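Local coordinates for putative uronate isomerase (Thermotoga maritima, PDB 4NAR), which is of uncertain function, though it may act as a lactate racemase, at residues Ile132-Leu137 and Glu208-Lys213. Residues are numbered along the deposited sequence; the frame is centred on the assembly and turned at random.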
loop_
_atom_site.group_PDB
_atom_site.type_symbol
_atom_site.label_atom_id
_atom_site.label_comp_id
_atom_site.label_asym_id
_atom_site.label_seq_id
_atom_site.Cartn_x
_atom_site.Cartn_y
_atom_site.Cartn_z
ATOM N N ILE A 132 7.706 11.406 14.545
ATOM C CA ILE A 132 7.646 11.246 13.095
ATOM C C ILE A 132 9.055 11.258 12.514
ATOM O O ILE A 132 9.752 12.278 12.572
ATOM C CB ILE A 132 6.812 12.375 12.436
ATOM C CG1 ILE A 132 5.375 12.329 12.957
ATOM C CG2 ILE A 132 6.807 12.252 10.923
ATOM C CD1 ILE A 132 5.003 13.548 13.758
ATOM N N LYS A 133 9.460 10.128 11.943
ATOM C CA LYS A 133 10.799 9.994 11.378
ATOM C C LYS A 133 10.737 9.476 9.943
ATOM O O LYS A 133 10.142 8.412 9.676
ATOM C CB LYS A 133 11.642 9.045 12.232
ATOM C CG LYS A 133 11.733 9.444 13.692
ATOM C CD LYS A 133 12.553 8.432 14.461
ATOM C CE LYS A 133 12.348 8.582 15.963
ATOM N NZ LYS A 133 12.384 7.243 16.624
ATOM N N VAL A 134 11.352 10.222 9.024
ATOM C CA VAL A 134 11.324 9.857 7.618
ATOM C C VAL A 134 12.732 9.889 7.021
ATOM O O VAL A 134 13.658 10.468 7.633
ATOM C CB VAL A 134 10.376 10.783 6.831
ATOM C CG1 VAL A 134 8.939 10.528 7.269
ATOM C CG2 VAL A 134 10.758 12.245 7.051
ATOM N N ASN A 135 12.889 9.254 5.852
ATOM C CA ASN A 135 14.200 9.129 5.220
ATOM C C ASN A 135 14.858 10.493 5.162
ATOM O O ASN A 135 14.208 11.476 4.756
ATOM C CB ASN A 135 14.099 8.582 3.793
ATOM C CG ASN A 135 15.428 8.031 3.302
ATOM O OD1 ASN A 135 16.379 8.781 3.096
ATOM N ND2 ASN A 135 15.509 6.707 3.151
ATOM N N ARG A 136 16.124 10.569 5.575
ATOM C CA ARG A 136 16.776 11.874 5.699
ATOM C C ARG A 136 17.043 12.508 4.329
ATOM O O ARG A 136 17.288 13.720 4.239
ATOM C CB ARG A 136 18.047 11.790 6.544
ATOM C CG ARG A 136 18.978 10.676 6.122
ATOM C CD ARG A 136 20.271 10.739 6.917
ATOM N NE ARG A 136 21.422 10.688 6.015
ATOM C CZ ARG A 136 22.232 11.714 5.763
ATOM N NH1 ARG A 136 22.044 12.885 6.365
ATOM N NH2 ARG A 136 23.246 11.561 4.918
ATOM N N LEU A 137 16.948 11.703 3.269
ATOM C CA LEU A 137 17.072 12.227 1.904
ATOM C C LEU A 137 16.121 13.380 1.599
ATOM O O LEU A 137 16.494 14.310 0.882
ATOM C CB LEU A 137 16.902 11.133 0.850
ATOM C CG LEU A 137 18.163 10.390 0.392
ATOM C CD1 LEU A 137 17.740 9.163 -0.410
ATOM C CD2 LEU A 137 19.063 11.291 -0.457
ATOM N N GLU A 208 2.348 17.396 7.406
ATOM C CA GLU A 208 2.450 18.840 7.547
ATOM C C GLU A 208 3.821 19.225 8.099
ATOM O O GLU A 208 4.504 20.096 7.555
ATOM C CB GLU A 208 1.377 19.340 8.495
ATOM C CG GLU A 208 0.190 19.949 7.792
ATOM C CD GLU A 208 -0.676 20.755 8.742
ATOM O OE1 GLU A 208 -1.387 20.142 9.583
ATOM O OE2 GLU A 208 -0.630 22.006 8.652
HETATM N N MSE A 209 4.222 18.558 9.177
HETATM C CA MSE A 209 5.505 18.846 9.816
HETATM C C MSE A 209 6.681 18.490 8.896
HETATM O O MSE A 209 7.747 19.118 8.945
HETATM C CB MSE A 209 5.614 18.090 11.140
HETATM C CG MSE A 209 5.091 18.857 12.349
HETATM SE SE MSE A 209 5.035 17.663 13.897
HETATM C CE MSE A 209 3.491 16.608 13.347
ATOM N N ILE A 210 6.471 17.475 8.061
ATOM C CA ILE A 210 7.478 17.048 7.100
ATOM C C ILE A 210 7.660 18.103 6.015
ATOM O O ILE A 210 8.783 18.562 5.776
ATOM C CB ILE A 210 7.101 15.673 6.475
ATOM C CG1 ILE A 210 7.124 14.586 7.556
ATOM C CG2 ILE A 210 8.018 15.313 5.294
ATOM C CD1 ILE A 210 6.704 13.220 7.069
ATOM N N PHE A 211 6.569 18.499 5.357
ATOM C CA PHE A 211 6.686 19.438 4.239
ATOM C C PHE A 211 7.177 20.821 4.641
ATOM O O PHE A 211 7.761 21.555 3.829
ATOM C CB PHE A 211 5.399 19.511 3.437
ATOM C CG PHE A 211 5.246 18.369 2.490
ATOM C CD1 PHE A 211 5.471 18.544 1.134
ATOM C CD2 PHE A 211 4.928 17.097 2.967
ATOM C CE1 PHE A 211 5.346 17.467 0.256
ATOM C CE2 PHE A 211 4.817 16.030 2.120
ATOM C CZ PHE A 211 5.022 16.203 0.758
ATOM N N GLU A 212 6.950 21.156 5.904
ATOM C CA GLU A 212 7.518 22.354 6.497
ATOM C C GLU A 212 9.049 22.343 6.416
ATOM O O GLU A 212 9.664 23.353 6.075
ATOM C CB GLU A 212 7.092 22.444 7.956
ATOM C CG GLU A 212 6.338 23.716 8.309
ATOM C CD GLU A 212 6.647 24.176 9.723
ATOM O OE1 GLU A 212 6.761 23.308 10.624
ATOM O OE2 GLU A 212 6.807 25.398 9.925
ATOM N N LYS A 213 9.668 21.205 6.732
ATOM C CA LYS A 213 11.129 21.143 6.780
ATOM C C LYS A 213 11.799 20.912 5.408
ATOM O O LYS A 213 12.996 21.169 5.247
ATOM C CB LYS A 213 11.593 20.107 7.807
ATOM C CG LYS A 213 11.302 20.508 9.260
ATOM C CD LYS A 213 12.022 21.814 9.631
ATOM C CE LYS A 213 11.042 22.849 10.217
ATOM N NZ LYS A 213 11.435 24.258 9.880
#
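Helix-on-sheet packing joins the two-stranded antiparallel sheet of strands 107-113 and 130-135 to the C-terminal part of helix 198-213, and Ile132, Val134, Met209 and Ile210 illustrate how purely apolar side chains can make such a joint. Strand 132-135 and helix 208-213 run at 50° to each other. Their axes lie 9.9 Å apart, a separation bridged by these four side chains, with Val110 beside them. Alternation along the strand turns Ile132 and Val134 toward the helix, whereas Lys133 points away from it and forms a salt bridge with Glu174. Ile210 comes down between the two strand residues. Its CG1 lies anti to its own carbonyl carbon, and the extended end of the side chain (chi2 177°) carries CD1 out to the strand. There the methyl meets Val134 tip to tip, Ile210 CD1 to Val134 CG1 being 3.5 Å. It also touches the branch methyl of Ile132, with Ile210 CD1 4.0 Å from Ile132 CG2. The other arm of Ile132 serves a different partner: Ile132 CD1 sits 3.4 Å from CE of Met209, a selenomethionine in this crystal. The two side chains cross at about a right angle, and the bend at the last torsion of Met209 (chi3 -73°) sets its terminal methyl against the isoleucine. With an alanine here both the CD1 arm and the branch methyl of Ile132 are gone, and the Met209 methyl would probably lose its strand-side partner while Ile210 CD1 would lose one flank. At the strand's last residue, Asn135 OD1 accepts from Leu137 N at 3.0 Å in an Asx turn. Around the joint, Val110 of the paired strand 107-113 touches both Ile132 and Ile210, Phe139 adjoins Val134, and helix 241-259 meets helix 198-213 through Phe211, whose ring contacts that of Phe245.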